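Local atomic coordinates of putative metal-dependent isothiocyanate hydrolase SaxA (Pectobacterium carotovorum, PDB entry 6BRM), a protein that probably hydrolyses isothiocyanates with a pair of zinc ions, as a member of the metallo-beta-lactamase superfamily. Residues Gly126-Asn131 with Pro197-Lys202. Numbering follows the deposited sequence.
Sequences GQHGSN and PIIMGK. With ZN (zinc ion), chain L.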
loop_
_atom_site.group_PDB
_atom_site.type_symbol
_atom_site.label_atom_id
_atom_site.label_comp_id
_atom_site.label_asym_id
_atom_site.label_seq_id
_atom_site.Cartn_x
_atom_site.Cartn_y
_atom_site.Cartn_z
ATOM N N GLY B 126 -4.137 2.377 3.998
ATOM C CA GLY B 126 -3.989 1.109 4.716
ATOM C C GLY B 126 -4.403 -0.044 3.823
ATOM O O GLY B 126 -4.702 0.156 2.645
ATOM N N GLN B 127 -4.394 -1.253 4.378
ATOM C CA GLN B 127 -4.955 -2.420 3.711
ATOM C C GLN B 127 -5.850 -3.185 4.684
ATOM O O GLN B 127 -5.364 -3.758 5.660
ATOM C CB GLN B 127 -3.840 -3.313 3.166
ATOM C CG GLN B 127 -4.310 -4.285 2.095
ATOM C CD GLN B 127 -3.166 -4.890 1.309
ATOM O OE1 GLN B 127 -2.849 -4.438 0.207
ATOM N NE2 GLN B 127 -2.534 -5.911 1.874
ATOM N N HIS B 128 -7.153 -3.201 4.399
ATOM C CA HIS B 128 -8.169 -3.797 5.274
ATOM C C HIS B 128 -8.295 -5.297 4.975
ATOM O O HIS B 128 -9.360 -5.781 4.585
ATOM C CB HIS B 128 -9.508 -3.065 5.064
ATOM C CG HIS B 128 -10.477 -3.199 6.199
ATOM N ND1 HIS B 128 -10.401 -4.202 7.142
ATOM C CD2 HIS B 128 -11.568 -2.462 6.521
ATOM C CE1 HIS B 128 -11.395 -4.069 8.003
ATOM N NE2 HIS B 128 -12.122 -3.027 7.645
ATOM N N GLY B 129 -7.207 -6.034 5.179
ATOM C CA GLY B 129 -7.136 -7.445 4.790
ATOM C C GLY B 129 -5.742 -7.871 4.386
ATOM O O GLY B 129 -4.858 -7.037 4.197
ATOM N N SER B 130 -5.558 -9.182 4.257
ATOM C CA SER B 130 -4.295 -9.766 3.792
ATOM C C SER B 130 -4.105 -9.556 2.290
ATOM O O SER B 130 -5.048 -9.208 1.584
ATOM C CB SER B 130 -4.272 -11.264 4.089
ATOM O OG SER B 130 -5.318 -11.924 3.392
ATOM N N ASN B 131 -2.886 -9.790 1.815
ATOM C CA ASN B 131 -2.565 -9.729 0.380
ATOM C C ASN B 131 -3.425 -10.672 -0.461
ATOM O O ASN B 131 -3.826 -10.319 -1.573
ATOM C CB ASN B 131 -1.082 -10.058 0.144
ATOM C CG ASN B 131 -0.154 -8.941 0.583
ATOM O OD1 ASN B 131 -0.587 -7.937 1.142
ATOM N ND2 ASN B 131 1.136 -9.114 0.327
ATOM N N PRO B 197 -6.418 -12.596 9.234
ATOM C CA PRO B 197 -6.830 -11.331 9.868
ATOM C C PRO B 197 -7.143 -10.181 8.900
ATOM O O PRO B 197 -6.479 -10.046 7.867
ATOM C CB PRO B 197 -5.631 -10.971 10.749
ATOM C CG PRO B 197 -5.004 -12.277 11.077
ATOM C CD PRO B 197 -5.191 -13.135 9.857
ATOM N N ILE B 198 -8.162 -9.388 9.244
ATOM C CA ILE B 198 -8.604 -8.231 8.446
ATOM C C ILE B 198 -8.273 -6.866 9.074
ATOM O O ILE B 198 -8.392 -5.833 8.399
ATOM C CB ILE B 198 -10.121 -8.288 8.117
ATOM C CG1 ILE B 198 -10.978 -8.418 9.385
ATOM C CG2 ILE B 198 -10.410 -9.441 7.165
ATOM C CD1 ILE B 198 -12.414 -7.985 9.199
ATOM N N ILE B 199 -7.894 -6.867 10.355
ATOM C CA ILE B 199 -7.402 -5.682 11.057
ATOM C C ILE B 199 -6.246 -6.102 11.988
ATOM O O ILE B 199 -5.825 -7.263 11.963
ATOM C CB ILE B 199 -8.544 -4.957 11.826
ATOM C CG1 ILE B 199 -9.239 -5.894 12.823
ATOM C CG2 ILE B 199 -9.570 -4.382 10.854
ATOM C CD1 ILE B 199 -10.239 -5.188 13.716
ATOM N N MET B 200 -5.733 -5.175 12.800
ATOM C CA MET B 200 -4.570 -5.454 13.660
ATOM C C MET B 200 -4.945 -6.284 14.884
ATOM O O MET B 200 -6.125 -6.436 15.214
ATOM C CB MET B 200 -3.888 -4.157 14.114
ATOM C CG MET B 200 -3.573 -3.198 12.981
ATOM S SD MET B 200 -2.272 -2.002 13.312
ATOM C CE MET B 200 -1.027 -2.488 12.119
ATOM N N GLY B 201 -3.918 -6.808 15.550
ATOM C CA GLY B 201 -4.083 -7.609 16.760
ATOM C C GLY B 201 -3.041 -7.281 17.808
ATOM O O GLY B 201 -2.527 -6.161 17.858
ATOM N N LYS B 202 -2.743 -8.265 18.653
ATOM C CA LYS B 202 -1.739 -8.113 19.709
ATOM C C LYS B 202 -0.316 -8.046 19.144
ATOM O O LYS B 202 0.468 -7.201 19.576
ATOM C CB LYS B 202 -1.869 -9.221 20.774
ATOM C CG LYS B 202 -1.522 -10.636 20.322
ATOM C CD LYS B 202 -2.056 -11.679 21.298
ATOM C CE LYS B 202 -1.627 -13.086 20.908
ATOM N NZ LYS B 202 -2.148 -14.114 21.848
HETATM ZN ZN ZN L . -13.754 -1.790 8.438
HETATM O O HOH W 1 -15.202 -2.475 9.926
#
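H128 and G129 bring 126-131 against 197-202, two loop segments that come nearest at G129 and I198, whose CA atoms lie 4.0 Å apart. H128 is the centre of an inverse gamma turn, with a weak hydrogen bond from G129 N back to Q127 O, and G129 follows, lying against P197 O and I198. A single hydrogen bond joins the segments: H128 ND1 donates to I198 O over 2.9 Å, bent to 143° at the hydrogen and reaching the oxygen from above its carbonyl plane. I198 O is thus a second-shell group that helps orient H128 and probably makes its NE2 a stronger donor to the metal. CG anti to the backbone N (chi1 -159°) carries the H128 ring to the zinc, which NE2 of H128 binds at 2.2 Å. I199 lies alongside the ring, its CG2 methyl 3.4 Å from H128 CE1. H67, H69, D164 and a water complete this zinc site; D164 also binds the second zinc of the binuclear centre characteristic of the superfamily. The first loop runs from strand 120-124 to helix 137-143, where K169 of the second subunit bonds to G126 O and Q127 OE1; the second, from strand 196-197 to helix 203-211, packs I198 on A190 and on N192 of strand 191-192, and I199 on H221.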